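Local coordinates for protein apoptosis regulator ced-9 (Caenorhabditis elegans, PDB 1OHU) that restrains programmed cell death by sequestering the caspase activator CED-4, which it releases when the BH3-only protein EGL-1 binds and inhibits it, at residues 11-16 against 152-157; 16-21 against 36-41; 84-89 against 108-113; 101-106 against 140-145; 116-121 against 126-131. The protein carries 3 engineered substitutions. One frame throughout, in Å; residues are numbered along the deposited sequence.

Contact 1 (11-16 against 152-157); sequences LDIEGF and RSWDDF
The predicted BH4 motif meets the segment assigned to BH2 here, and Trp154 is the centre of the junction, meeting Phe16, Leu11 and Ile13. Phe16 lies in the first turn of helix 13-27 and Trp154 opens helix 154-172; their side chains come from opposite directions, a chi1 of -68° setting Phe16 CG anti to the carbonyl carbon with the ring swung toward Trp154. The phenyl ring and the six-membered ring of the indole form an offset stack, with centroids 4.1 Å apart and planes inclined by only 9°. The displacement brings Phe16 CE2 to 3.5 Å from Trp154 CZ3, while Trp154 CH2 stands 3.6 Å above the phenyl plane, toward the rim. Leu11 deals with the pyrrole end of the indole: its CD1 comes obliquely to within 3.4 Å of Trp154 CD1, the leucine and the indole running alongside each other in opposite senses. A third apolar contact is looser, Ile13 CD1 reaching the indole edge at Trp154 CZ2, 4.3 Å away. The indole nitrogen NE1 is buried by this apolar surround and has no hydrogen-bonding partner in the model. Trp154 turns an edge to Phe157, its CZ3 standing 3.8 Å above the centre of that ring, while Phe16 covers a face. Ser153 is the N-cap of helix 154-172, its OG accepting a weak bond from Asp156 N. Leu104 of helix 101-118 packs on the indole and Trp147 of helix 147-150 meets it edge-to-face, whereas Ile13 leans on helix 128-144 and Phe16 on Glu45 of helix 44-71.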
# COMPACT_ATOMS: atom_id res chain seq x y z
N LEU A 11 4.92 8.34 -11.69
CA LEU A 11 4.22 7.23 -11.07
C LEU A 11 5.11 6.21 -10.37
O LEU A 11 4.69 5.07 -10.16
CB LEU A 11 3.37 6.51 -12.13
CG LEU A 11 2.33 7.37 -12.85
CD1 LEU A 11 1.58 6.53 -13.87
CD2 LEU A 11 1.36 7.96 -11.83
N ASP A 12 6.33 6.60 -10.01
CA ASP A 12 7.22 5.66 -9.33
C ASP A 12 6.46 5.06 -8.16
O ASP A 12 5.72 5.75 -7.47
CB ASP A 12 8.48 6.35 -8.81
CG ASP A 12 9.42 6.75 -9.93
OD1 ASP A 12 9.64 5.93 -10.85
OD2 ASP A 12 9.96 7.88 -9.89
N ILE A 13 6.63 3.76 -7.96
CA ILE A 13 5.96 3.07 -6.88
C ILE A 13 6.19 3.73 -5.52
O ILE A 13 5.27 3.81 -4.71
CB ILE A 13 6.38 1.57 -6.85
CG1 ILE A 13 5.20 0.71 -7.30
CG2 ILE A 13 6.88 1.16 -5.47
CD1 ILE A 13 3.90 0.96 -6.54
N GLU A 14 7.39 4.23 -5.28
CA GLU A 14 7.69 4.88 -4.00
C GLU A 14 6.70 5.97 -3.67
O GLU A 14 6.32 6.15 -2.51
CB GLU A 14 9.10 5.47 -3.98
CG GLU A 14 10.19 4.42 -3.92
CD GLU A 14 10.35 3.67 -5.22
OE1 GLU A 14 10.99 2.60 -5.20
OE2 GLU A 14 9.86 4.16 -6.26
N GLY A 15 6.29 6.71 -4.70
CA GLY A 15 5.35 7.80 -4.50
C GLY A 15 4.03 7.33 -3.91
O GLY A 15 3.47 7.99 -3.04
N PHE A 16 3.53 6.19 -4.38
CA PHE A 16 2.27 5.66 -3.87
C PHE A 16 2.45 5.16 -2.44
O PHE A 16 1.61 5.42 -1.57
CB PHE A 16 1.76 4.50 -4.73
CG PHE A 16 1.33 4.91 -6.11
CD1 PHE A 16 2.27 5.18 -7.10
CD2 PHE A 16 -0.03 5.01 -6.42
CE1 PHE A 16 1.86 5.56 -8.38
CE2 PHE A 16 -0.44 5.39 -7.70
CZ PHE A 16 0.50 5.66 -8.68
N ARG A 152 -1.94 -5.01 -17.84
CA ARG A 152 -2.41 -3.99 -16.90
C ARG A 152 -1.55 -2.73 -16.97
O ARG A 152 -0.46 -2.73 -17.55
CB ARG A 152 -2.45 -4.52 -15.46
CG ARG A 152 -1.92 -5.93 -15.26
CD ARG A 152 -2.86 -6.73 -14.37
NE ARG A 152 -2.29 -8.02 -14.01
CZ ARG A 152 -2.99 -9.04 -13.51
NH1 ARG A 152 -4.30 -8.92 -13.32
NH2 ARG A 152 -2.37 -10.18 -13.19
N SER A 153 -2.06 -1.65 -16.39
CA SER A 153 -1.36 -0.37 -16.38
C SER A 153 -2.04 0.55 -15.38
O SER A 153 -3.06 0.19 -14.79
CB SER A 153 -1.39 0.26 -17.78
OG SER A 153 -2.72 0.55 -18.19
N TRP A 154 -1.48 1.74 -15.20
CA TRP A 154 -2.05 2.71 -14.27
C TRP A 154 -3.32 3.36 -14.82
O TRP A 154 -4.20 3.76 -14.07
CB TRP A 154 -1.02 3.79 -13.92
CG TRP A 154 0.02 3.31 -12.96
CD1 TRP A 154 1.35 3.16 -13.20
CD2 TRP A 154 -0.19 2.91 -11.60
NE1 TRP A 154 1.99 2.68 -12.08
CE2 TRP A 154 1.07 2.52 -11.08
CE3 TRP A 154 -1.31 2.84 -10.76
CZ2 TRP A 154 1.23 2.06 -9.76
CZ3 TRP A 154 -1.15 2.39 -9.45
CH2 TRP A 154 0.11 2.01 -8.97
N ASP A 155 -3.40 3.47 -16.15
CA ASP A 155 -4.56 4.06 -16.80
C ASP A 155 -5.73 3.11 -16.60
O ASP A 155 -6.82 3.50 -16.19
CB ASP A 155 -4.29 4.25 -18.28
CG ASP A 155 -3.04 5.08 -18.53
OD1 ASP A 155 -3.06 6.29 -18.23
OD2 ASP A 155 -2.04 4.51 -19.02
N ASP A 156 -5.48 1.84 -16.90
CA ASP A 156 -6.48 0.80 -16.75
C ASP A 156 -6.88 0.77 -15.27
O ASP A 156 -8.02 0.46 -14.92
CB ASP A 156 -5.88 -0.55 -17.16
CG ASP A 156 -6.94 -1.59 -17.45
OD1 ASP A 156 -7.70 -1.95 -16.53
OD2 ASP A 156 -7.01 -2.05 -18.61
N PHE A 157 -5.92 1.11 -14.41
CA PHE A 157 -6.12 1.15 -12.96
C PHE A 157 -7.16 2.19 -12.58
O PHE A 157 -8.11 1.90 -11.85
CB PHE A 157 -4.79 1.48 -12.26
CG PHE A 157 -4.93 1.80 -10.80
CD1 PHE A 157 -5.16 0.80 -9.86
CD2 PHE A 157 -4.82 3.12 -10.35
CE1 PHE A 157 -5.28 1.10 -8.50
CE2 PHE A 157 -4.94 3.43 -9.00
CZ PHE A 157 -5.17 2.42 -8.07

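Contact 2 (16-21 against 36-41); sequences FVVDYF and PGLPSG. Engineered in segment 36-41: Ser40 (natural residue Cys).
Val18, on helix 13-27, meets Pro36 and Leu38 of the loop that leads to helix 44-71. From its CB outward, the valine spreads over both partners: CB itself lies 3.9 Å from Leu38 CD1, and CG1 is at the same distance from that methyl. CG1 stands anti to the backbone N (chi1 171°), which carries it toward the loop, where it also approaches the carbonyl oxygen of Pro36, with Val18 CG1 and Pro36 O 3.4 Å apart. The other methyl faces the proline ring, Val18 CG2 lying 3.9 Å from Pro36 CD; its still shorter modelled approach to CG is doubtful. Val18 runs alongside Pro36 and Leu38, each pointing the contrary way. Leu38 divides its methyls between two helix residues, CD1 going to the valine and CD2 to Asp19, where it lies 3.9 Å from OD2. That carboxylate is not left to this apolar neighbour, because Asp19 OD2 forms a salt bridge with Arg50 of helix 44-71. Beyond Leu38 the loop bends through a type I turn to Gly41, closed by Gly41 N to Leu38 O at 2.7 Å; the turn includes the engineered Ser40. The contact therefore folds the inter-helix loop back over helix 13-27, with Phe132 of helix 128-144 also touching Val18 and helix 44-71 beginning just beyond the turn.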
# COMPACT_ATOMS: atom_id res chain seq x y z
N PHE A 16 3.53 6.19 -4.38
CA PHE A 16 2.27 5.66 -3.87
C PHE A 16 2.45 5.16 -2.44
O PHE A 16 1.61 5.42 -1.57
CB PHE A 16 1.76 4.50 -4.73
CG PHE A 16 1.33 4.91 -6.11
CD1 PHE A 16 2.27 5.18 -7.10
CD2 PHE A 16 -0.03 5.01 -6.42
CE1 PHE A 16 1.86 5.56 -8.38
CE2 PHE A 16 -0.44 5.39 -7.70
CZ PHE A 16 0.50 5.66 -8.68
N VAL A 17 3.53 4.43 -2.20
CA VAL A 17 3.78 3.88 -0.87
C VAL A 17 3.94 4.99 0.16
O VAL A 17 3.33 4.94 1.22
CB VAL A 17 5.03 2.98 -0.87
CG1 VAL A 17 5.17 2.30 0.48
CG2 VAL A 17 4.94 1.95 -1.98
N VAL A 18 4.76 5.99 -0.15
CA VAL A 18 4.96 7.11 0.76
C VAL A 18 3.68 7.89 1.01
O VAL A 18 3.34 8.17 2.16
CB VAL A 18 6.00 8.11 0.21
CG1 VAL A 18 6.01 9.37 1.08
CG2 VAL A 18 7.36 7.47 0.21
N ASP A 19 2.98 8.24 -0.06
CA ASP A 19 1.75 9.00 0.09
C ASP A 19 0.69 8.23 0.85
O ASP A 19 -0.08 8.82 1.61
CB ASP A 19 1.19 9.40 -1.27
CG ASP A 19 -0.07 10.24 -1.15
OD1 ASP A 19 -1.18 9.68 -1.16
OD2 ASP A 19 0.06 11.48 -1.01
N TYR A 20 0.63 6.92 0.64
CA TYR A 20 -0.38 6.14 1.34
C TYR A 20 -0.00 5.96 2.81
O TYR A 20 -0.85 6.09 3.70
CB TYR A 20 -0.59 4.78 0.68
CG TYR A 20 -1.79 4.07 1.28
CD1 TYR A 20 -3.08 4.47 0.96
CD2 TYR A 20 -1.63 3.08 2.25
CE1 TYR A 20 -4.19 3.91 1.59
CE2 TYR A 20 -2.73 2.51 2.89
CZ TYR A 20 -4.01 2.94 2.55
OH TYR A 20 -5.10 2.42 3.21
N PHE A 21 1.27 5.66 3.07
CA PHE A 21 1.74 5.49 4.44
C PHE A 21 1.45 6.78 5.21
O PHE A 21 0.85 6.75 6.29
CB PHE A 21 3.25 5.20 4.45
CG PHE A 21 3.60 3.73 4.29
CD1 PHE A 21 2.90 2.91 3.41
CD2 PHE A 21 4.68 3.18 5.00
CE1 PHE A 21 3.26 1.57 3.23
CE2 PHE A 21 5.05 1.84 4.82
CZ PHE A 21 4.33 1.03 3.93
N PRO A 36 9.66 10.13 3.34
CA PRO A 36 10.51 10.68 2.27
C PRO A 36 9.72 11.68 1.41
O PRO A 36 8.50 11.64 1.37
CB PRO A 36 10.96 9.45 1.49
CG PRO A 36 9.93 8.42 1.79
CD PRO A 36 9.59 8.66 3.23
N GLY A 37 10.43 12.58 0.74
CA GLY A 37 9.76 13.56 -0.09
C GLY A 37 9.04 12.97 -1.28
O GLY A 37 9.28 11.82 -1.67
N LEU A 38 8.15 13.75 -1.87
CA LEU A 38 7.39 13.33 -3.04
C LEU A 38 7.81 14.30 -4.15
O LEU A 38 7.21 15.36 -4.31
CB LEU A 38 5.89 13.43 -2.76
CG LEU A 38 4.98 12.23 -3.01
CD1 LEU A 38 5.60 10.96 -2.46
CD2 LEU A 38 3.62 12.49 -2.37
N PRO A 39 8.84 13.94 -4.92
CA PRO A 39 9.37 14.77 -6.02
C PRO A 39 8.35 15.53 -6.88
O PRO A 39 8.55 16.71 -7.17
CB PRO A 39 10.20 13.78 -6.83
CG PRO A 39 9.62 12.43 -6.46
CD PRO A 39 9.40 12.58 -4.99
N SER A 40 7.28 14.87 -7.30
CA SER A 40 6.28 15.53 -8.11
C SER A 40 5.06 15.94 -7.30
O SER A 40 4.09 16.47 -7.83
CB SER A 40 5.87 14.62 -9.27
OG SER A 40 6.99 14.24 -10.05
N GLY A 41 5.13 15.68 -5.99
CA GLY A 41 4.01 16.01 -5.13
C GLY A 41 2.90 14.99 -5.31
O GLY A 41 3.04 14.04 -6.08

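Contact 3 (84-89 against 108-113); sequences DVVRTV and ISFGGF
The C-terminal part of helix 79-86 and the type I turn from Val86 to Val89, closed by Val89 N to Val86 O at 3.0 Å, lie against the continuous helical backbone of residues 108-113. Phe110 is the side chain that bridges the gap between them. With CG anti to the backbone N (chi1 179°), its ring projects from helix 101-118 toward the two valines of segment 84-89. Val86 makes the closer approach: its CG2 lies 3.7 Å from Phe110 CD2 and 3.9 Å from Phe110 CE2, so one methyl meets the CD2-CE2 bond of the ring obliquely. Farther along the same ring, Val85 CG1 comes to 4.2 Å from Phe110 CZ, again obliquely. All three residues are buried and the contact is wholly apolar. The phenylalanine belongs to the predicted BH1 motif, within the central helix of the Bcl-2 fold. Phe64 of helix 44-71 meets its ring edge-to-face, and Leu107, one turn back on helix 101-118, receives Val86 and Val89; Phe110 accordingly joins helix 79-86 to the core between helices 44-71 and 101-118.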
# COMPACT_ATOMS: atom_id res chain seq x y z
N ASP A 84 6.98 -13.71 3.62
CA ASP A 84 6.21 -14.86 4.10
C ASP A 84 4.82 -14.41 4.55
O ASP A 84 3.83 -15.10 4.31
CB ASP A 84 6.89 -15.54 5.29
CG ASP A 84 8.26 -16.10 4.96
OD1 ASP A 84 8.49 -16.52 3.80
OD2 ASP A 84 9.11 -16.15 5.88
N VAL A 85 4.77 -13.26 5.22
CA VAL A 85 3.51 -12.73 5.76
C VAL A 85 2.58 -12.15 4.71
O VAL A 85 1.36 -12.29 4.82
CB VAL A 85 3.79 -11.62 6.82
CG1 VAL A 85 2.51 -10.86 7.16
CG2 VAL A 85 4.36 -12.25 8.08
N VAL A 86 3.17 -11.53 3.70
CA VAL A 86 2.45 -10.86 2.62
C VAL A 86 2.13 -11.74 1.40
O VAL A 86 1.40 -11.32 0.50
CB VAL A 86 3.28 -9.63 2.20
CG1 VAL A 86 3.21 -9.40 0.70
CG2 VAL A 86 2.82 -8.41 2.99
N ARG A 87 2.67 -12.95 1.39
CA ARG A 87 2.47 -13.88 0.28
C ARG A 87 1.03 -13.96 -0.25
O ARG A 87 0.82 -13.92 -1.47
CB ARG A 87 2.94 -15.28 0.70
CG ARG A 87 2.90 -16.33 -0.41
CD ARG A 87 3.20 -17.72 0.15
NE ARG A 87 3.12 -18.76 -0.88
CZ ARG A 87 3.24 -20.07 -0.63
NH1 ARG A 87 3.45 -20.49 0.61
NH2 ARG A 87 3.15 -20.95 -1.62
N THR A 88 0.05 -14.06 0.64
CA THR A 88 -1.34 -14.18 0.21
C THR A 88 -2.21 -12.92 0.25
O THR A 88 -3.41 -12.99 -0.01
CB THR A 88 -2.07 -15.30 1.00
OG1 THR A 88 -2.29 -14.88 2.35
CG2 THR A 88 -1.22 -16.57 1.01
N VAL A 89 -1.61 -11.78 0.58
CA VAL A 89 -2.37 -10.53 0.63
C VAL A 89 -2.97 -10.27 -0.75
O VAL A 89 -2.28 -10.33 -1.76
CB VAL A 89 -1.47 -9.34 1.04
CG1 VAL A 89 -2.23 -8.04 0.91
CG2 VAL A 89 -0.99 -9.53 2.47
N ILE A 108 -0.21 -2.26 -0.49
CA ILE A 108 -0.04 -0.88 -0.04
C ILE A 108 -0.94 -0.64 1.17
O ILE A 108 -0.51 -0.06 2.17
CB ILE A 108 -0.39 0.13 -1.16
CG1 ILE A 108 0.63 0.01 -2.30
CG2 ILE A 108 -0.38 1.54 -0.61
CD1 ILE A 108 0.44 1.02 -3.42
N SER A 109 -2.19 -1.09 1.07
CA SER A 109 -3.15 -0.93 2.15
C SER A 109 -2.62 -1.58 3.43
O SER A 109 -2.65 -0.97 4.51
CB SER A 109 -4.49 -1.59 1.78
OG SER A 109 -5.47 -1.31 2.77
N PHE A 110 -2.12 -2.80 3.31
CA PHE A 110 -1.59 -3.53 4.46
C PHE A 110 -0.36 -2.82 5.03
O PHE A 110 -0.20 -2.73 6.24
CB PHE A 110 -1.20 -4.95 4.06
CG PHE A 110 -0.63 -5.75 5.19
CD1 PHE A 110 -1.37 -5.99 6.33
CD2 PHE A 110 0.68 -6.24 5.12
CE1 PHE A 110 -0.83 -6.69 7.41
CE2 PHE A 110 1.23 -6.94 6.19
CZ PHE A 110 0.48 -7.17 7.33
N GLY A 111 0.50 -2.33 4.14
CA GLY A 111 1.69 -1.62 4.56
C GLY A 111 1.31 -0.40 5.37
O GLY A 111 1.84 -0.16 6.45
N GLY A 112 0.37 0.38 4.84
CA GLY A 112 -0.07 1.57 5.54
C GLY A 112 -0.67 1.21 6.89
O GLY A 112 -0.44 1.88 7.88
N PHE A 113 -1.45 0.13 6.90
CA PHE A 113 -2.11 -0.36 8.10
C PHE A 113 -1.10 -0.71 9.20
O PHE A 113 -1.25 -0.29 10.35
CB PHE A 113 -2.92 -1.62 7.76
CG PHE A 113 -3.59 -2.25 8.95
CD1 PHE A 113 -4.74 -1.69 9.50
CD2 PHE A 113 -3.08 -3.42 9.51
CE1 PHE A 113 -5.37 -2.29 10.59
CE2 PHE A 113 -3.69 -4.02 10.61
CZ PHE A 113 -4.85 -3.45 11.15

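Contact 4 (101-106 against 140-145); sequences YGRLIG and KTRIRN
Two pairs of side chains span helices 101-118 and 128-144, Arg103 with Arg142 and Leu104 with Ile143, and the two pairs are oriented very differently. The arginines cross at a slant, with guanidinium planes 84° apart, nearly perpendicular. Arg103 runs extended from CG to NE, its CG anti to the backbone N (chi1 -164°), and this straight chain carries the guanidinium across toward the other helix. Arg142 instead bends at chi2 (-65°), turning its outer half aside. The result is that Arg103 NH1 approaches the aliphatic part of its partner, lying 4.2 Å from Arg142 CD, and is equally 4.2 Å from Arg142 NE. The two like charges would be expected to disfavour such proximity, but each group has another partner: Arg103 NH1 donates to the carbonyl oxygen of Pro98, and Arg142 makes a cation-pi contact with Phe138. The second pair is purely apolar. Both side chains leave the backbone aslant to the opposing helix, yet their ends converge, and Leu104 CD1 meets Ile143 CD1 at 4.3 Å. Their CA atoms, 8.9 Å apart, are the closest pair of CA atoms across the two segments, so the helices touch here through the ends of their side chains. Leu104 and Ile143 are buried, whereas the arginines are partly exposed, giving the interface an apolar half and a charged half. Arg103 and Leu104 belong to the predicted BH1 motif. Leu104 packs further on Ile139 of helix 128-144 and has Met49 of helix 44-71 behind it, while the loop residues Trp6 and Met99 lie against Ile143.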
# COMPACT_ATOMS: atom_id res chain seq x y z
N TYR A 101 -4.25 -5.65 -9.64
CA TYR A 101 -4.61 -4.43 -8.93
C TYR A 101 -5.04 -4.78 -7.51
O TYR A 101 -4.81 -4.02 -6.57
CB TYR A 101 -5.76 -3.72 -9.65
CG TYR A 101 -5.43 -3.35 -11.08
CD1 TYR A 101 -4.40 -2.46 -11.37
CD2 TYR A 101 -6.15 -3.90 -12.14
CE1 TYR A 101 -4.09 -2.12 -12.69
CE2 TYR A 101 -5.85 -3.57 -13.47
CZ TYR A 101 -4.82 -2.68 -13.73
OH TYR A 101 -4.52 -2.35 -15.04
N GLY A 102 -5.65 -5.95 -7.36
CA GLY A 102 -6.10 -6.39 -6.05
C GLY A 102 -4.94 -6.64 -5.11
O GLY A 102 -4.98 -6.23 -3.95
N ARG A 103 -3.90 -7.31 -5.60
CA ARG A 103 -2.73 -7.59 -4.78
C ARG A 103 -1.97 -6.29 -4.55
O ARG A 103 -1.43 -6.05 -3.47
CB ARG A 103 -1.82 -8.61 -5.47
CG ARG A 103 -0.80 -9.25 -4.53
CD ARG A 103 0.21 -10.12 -5.26
NE ARG A 103 1.04 -10.88 -4.32
CZ ARG A 103 2.11 -11.59 -4.65
NH1 ARG A 103 2.52 -11.65 -5.92
NH2 ARG A 103 2.78 -12.25 -3.72
N LEU A 104 -1.95 -5.44 -5.57
CA LEU A 104 -1.27 -4.15 -5.49
C LEU A 104 -1.85 -3.31 -4.36
O LEU A 104 -1.14 -2.89 -3.45
CB LEU A 104 -1.42 -3.41 -6.82
CG LEU A 104 -0.94 -1.96 -6.89
CD1 LEU A 104 0.55 -1.88 -6.61
CD2 LEU A 104 -1.26 -1.40 -8.26
N ILE A 105 -3.15 -3.08 -4.44
CA ILE A 105 -3.90 -2.31 -3.46
C ILE A 105 -3.78 -2.91 -2.07
O ILE A 105 -3.61 -2.20 -1.08
CB ILE A 105 -5.39 -2.25 -3.86
CG1 ILE A 105 -5.53 -1.53 -5.20
CG2 ILE A 105 -6.21 -1.58 -2.78
CD1 ILE A 105 -6.92 -1.58 -5.78
N GLY A 106 -3.87 -4.23 -1.99
CA GLY A 106 -3.78 -4.91 -0.72
C GLY A 106 -2.43 -4.75 -0.06
O GLY A 106 -2.34 -4.57 1.15
N LYS A 140 7.58 -3.34 -7.11
CA LYS A 140 8.37 -2.95 -8.27
C LYS A 140 8.66 -4.15 -9.17
O LYS A 140 8.36 -4.15 -10.37
CB LYS A 140 9.71 -2.38 -7.82
CG LYS A 140 9.74 -0.91 -7.56
CD LYS A 140 11.16 -0.52 -7.22
CE LYS A 140 11.38 0.95 -7.39
NZ LYS A 140 12.73 1.33 -6.92
N THR A 141 9.27 -5.16 -8.57
CA THR A 141 9.62 -6.39 -9.27
C THR A 141 8.40 -6.95 -9.98
O THR A 141 8.32 -6.94 -11.21
CB THR A 141 10.13 -7.44 -8.27
OG1 THR A 141 11.12 -6.84 -7.41
CG2 THR A 141 10.75 -8.61 -9.01
N ARG A 142 7.45 -7.44 -9.20
CA ARG A 142 6.22 -8.02 -9.72
C ARG A 142 5.59 -7.21 -10.85
O ARG A 142 5.09 -7.79 -11.81
CB ARG A 142 5.20 -8.18 -8.59
CG ARG A 142 5.73 -8.86 -7.33
CD ARG A 142 6.11 -10.30 -7.59
NE ARG A 142 6.65 -10.97 -6.41
CZ ARG A 142 7.66 -10.53 -5.67
NH1 ARG A 142 8.08 -11.23 -4.63
NH2 ARG A 142 8.25 -9.37 -5.96
N ILE A 143 5.61 -5.89 -10.74
CA ILE A 143 5.01 -5.07 -11.79
C ILE A 143 5.83 -5.06 -13.07
O ILE A 143 5.37 -5.50 -14.12
CB ILE A 143 4.83 -3.60 -11.34
CG1 ILE A 143 3.74 -3.50 -10.27
CG2 ILE A 143 4.45 -2.73 -12.54
CD1 ILE A 143 3.39 -2.07 -9.88
N ARG A 144 7.06 -4.56 -12.97
CA ARG A 144 7.97 -4.47 -14.10
C ARG A 144 7.92 -5.66 -15.04
O ARG A 144 7.69 -5.50 -16.24
CB ARG A 144 9.40 -4.27 -13.59
N ASN A 145 8.10 -6.85 -14.50
CA ASN A 145 8.11 -8.06 -15.30
C ASN A 145 6.77 -8.78 -15.47
O ASN A 145 6.71 -9.82 -16.14
CB ASN A 145 9.15 -9.03 -14.74

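Contact 5 (116-121 against 126-131); sequences AKMMES and GQVRNL
Met118 and Met119, both selenomethionines, reach across to the start of helix 128-144 by different routes. Met118 runs out extended (chi2 171°) and then bends at its last torsion (chi3 91°), which turns CE onto Gln127, 3.5 Å from CB of that residue. Its selenium atom lies 4.1 Å from Leu131 CD1, and nearer the backbone Met118 CB is 3.9 Å from Val128 CG2, so a single side chain touches three residues of the facing segment. Met119 is bent earlier, at chi2 (-72°), and crosses Val128 at about a right angle. Its terminal methyl is wedged against both branches of the valine: Met119 CE is 3.3 Å from Val128 CG1 and 3.4 Å from Val128 CG2, tighter than usual for carbon atoms. Gln127 takes part through CB, while its amide bonds elsewhere, with NE2 donating to Pro75 O and OE1 accepting from Ile77 N. Met119 is the first residue to leave helix 101-118, and a type II turn from Met118 to Ser121 begins the reversal of the chain. The contact closes the antiparallel helical hairpin of helices 101-118 and 128-144, with Ile25 of helix 13-27 against Met119 and Phe21 of the same helix against Leu131.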
# COMPACT_ATOMS: atom_id res chain seq x y z
N ALA A 116 0.90 2.33 10.59
CA ALA A 116 0.12 3.05 11.59
C ALA A 116 0.16 2.37 12.96
O ALA A 116 0.03 3.04 13.99
CB ALA A 116 -1.32 3.20 11.12
N LYS A 117 0.33 1.05 12.99
CA LYS A 117 0.41 0.32 14.25
C LYS A 117 1.79 0.48 14.87
O LYS A 117 1.95 0.40 16.08
CB LYS A 117 0.16 -1.18 14.05
CG LYS A 117 -1.29 -1.63 14.02
CD LYS A 117 -1.34 -3.16 14.09
CE LYS A 117 -2.75 -3.71 13.94
NZ LYS A 117 -3.63 -3.36 15.09
N MSE A 118 2.79 0.69 14.01
CA MSE A 118 4.18 0.84 14.44
C MSE A 118 4.52 2.25 14.90
O MSE A 118 5.44 2.46 15.69
CB MSE A 118 5.11 0.45 13.30
CG MSE A 118 4.93 -0.99 12.80
SE MSE A 118 5.92 -1.31 11.18
CE MSE A 118 7.55 -1.93 11.98
N MSE A 119 3.80 3.23 14.37
CA MSE A 119 4.04 4.61 14.74
C MSE A 119 3.84 4.84 16.24
O MSE A 119 2.92 4.31 16.87
CB MSE A 119 3.12 5.55 13.95
CG MSE A 119 3.52 5.74 12.51
SE MSE A 119 5.09 6.83 12.34
CE MSE A 119 5.74 6.21 10.68
N GLU A 120 4.74 5.65 16.80
CA GLU A 120 4.74 6.02 18.21
C GLU A 120 5.01 4.87 19.16
O GLU A 120 4.67 4.93 20.35
CB GLU A 120 3.44 6.75 18.55
CG GLU A 120 3.29 8.04 17.71
CD GLU A 120 2.43 9.10 18.37
OE1 GLU A 120 2.12 10.10 17.69
OE2 GLU A 120 2.07 8.93 19.56
N SER A 121 5.64 3.83 18.63
CA SER A 121 6.05 2.67 19.40
C SER A 121 7.57 2.78 19.48
O SER A 121 8.25 2.70 18.46
CB SER A 121 5.69 1.37 18.69
OG SER A 121 6.32 0.28 19.33
N GLY A 126 10.97 2.76 14.48
CA GLY A 126 12.15 2.76 13.64
C GLY A 126 12.15 1.80 12.45
O GLY A 126 13.13 1.75 11.70
N GLN A 127 11.08 1.04 12.26
CA GLN A 127 11.07 0.13 11.12
C GLN A 127 10.02 0.44 10.09
O GLN A 127 9.81 -0.33 9.15
CB GLN A 127 10.94 -1.31 11.61
CG GLN A 127 12.20 -1.73 12.34
CD GLN A 127 12.12 -3.13 12.82
OE1 GLN A 127 12.14 -4.07 12.03
NE2 GLN A 127 12.03 -3.30 14.13
N VAL A 128 9.36 1.58 10.25
CA VAL A 128 8.37 2.01 9.29
C VAL A 128 9.08 2.25 7.96
O VAL A 128 8.52 1.95 6.90
CB VAL A 128 7.67 3.30 9.73
CG1 VAL A 128 6.80 3.83 8.59
CG2 VAL A 128 6.82 3.04 10.97
N ARG A 129 10.31 2.78 8.00
CA ARG A 129 11.04 3.04 6.76
C ARG A 129 11.31 1.75 6.02
O ARG A 129 11.08 1.66 4.82
CB ARG A 129 12.37 3.77 7.01
CG ARG A 129 13.04 4.22 5.69
CD ARG A 129 14.49 4.68 5.86
NE ARG A 129 15.17 4.84 4.57
CZ ARG A 129 14.88 5.79 3.68
NH1 ARG A 129 13.92 6.67 3.93
NH2 ARG A 129 15.53 5.85 2.52
N ASN A 130 11.81 0.74 6.73
CA ASN A 130 12.07 -0.55 6.12
C ASN A 130 10.80 -1.13 5.52
O ASN A 130 10.84 -1.72 4.44
CB ASN A 130 12.67 -1.52 7.15
CG ASN A 130 14.14 -1.25 7.41
OD1 ASN A 130 14.69 -1.68 8.43
ND2 ASN A 130 14.80 -0.56 6.49
N LEU A 131 9.66 -0.96 6.20
CA LEU A 131 8.38 -1.47 5.71
C LEU A 131 8.09 -0.80 4.38
O LEU A 131 7.65 -1.43 3.43
CB LEU A 131 7.23 -1.14 6.68
CG LEU A 131 6.03 -2.10 6.85
CD1 LEU A 131 4.80 -1.28 7.24
CD2 LEU A 131 5.74 -2.90 5.59

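Contacts 1, 3 and 5 are buried, while contacts 2 and 4 are only partly so and bring charged groups beside apolar ones. Helix 101-118 serves contacts 3, 4 and 5, and contacts 4 and 5 join it to helix 128-144 at two places whose centres are about 22 Å apart. Helix 13-27 is common to contacts 1 and 2, whose segments share Phe16. Chemistry follows position: aromatic stacking at contact 1, valine, proline and leucine beside a salt-bridged aspartate at contact 2, aliphatic-aromatic packing at contact 3, paired arginines beside an apolar pair at contact 4, selenomethionine-aliphatic packing at the helix reversal of contact 5. Contacts 1 and 4 are linked by a salt bridge from Glu14 to Lys140.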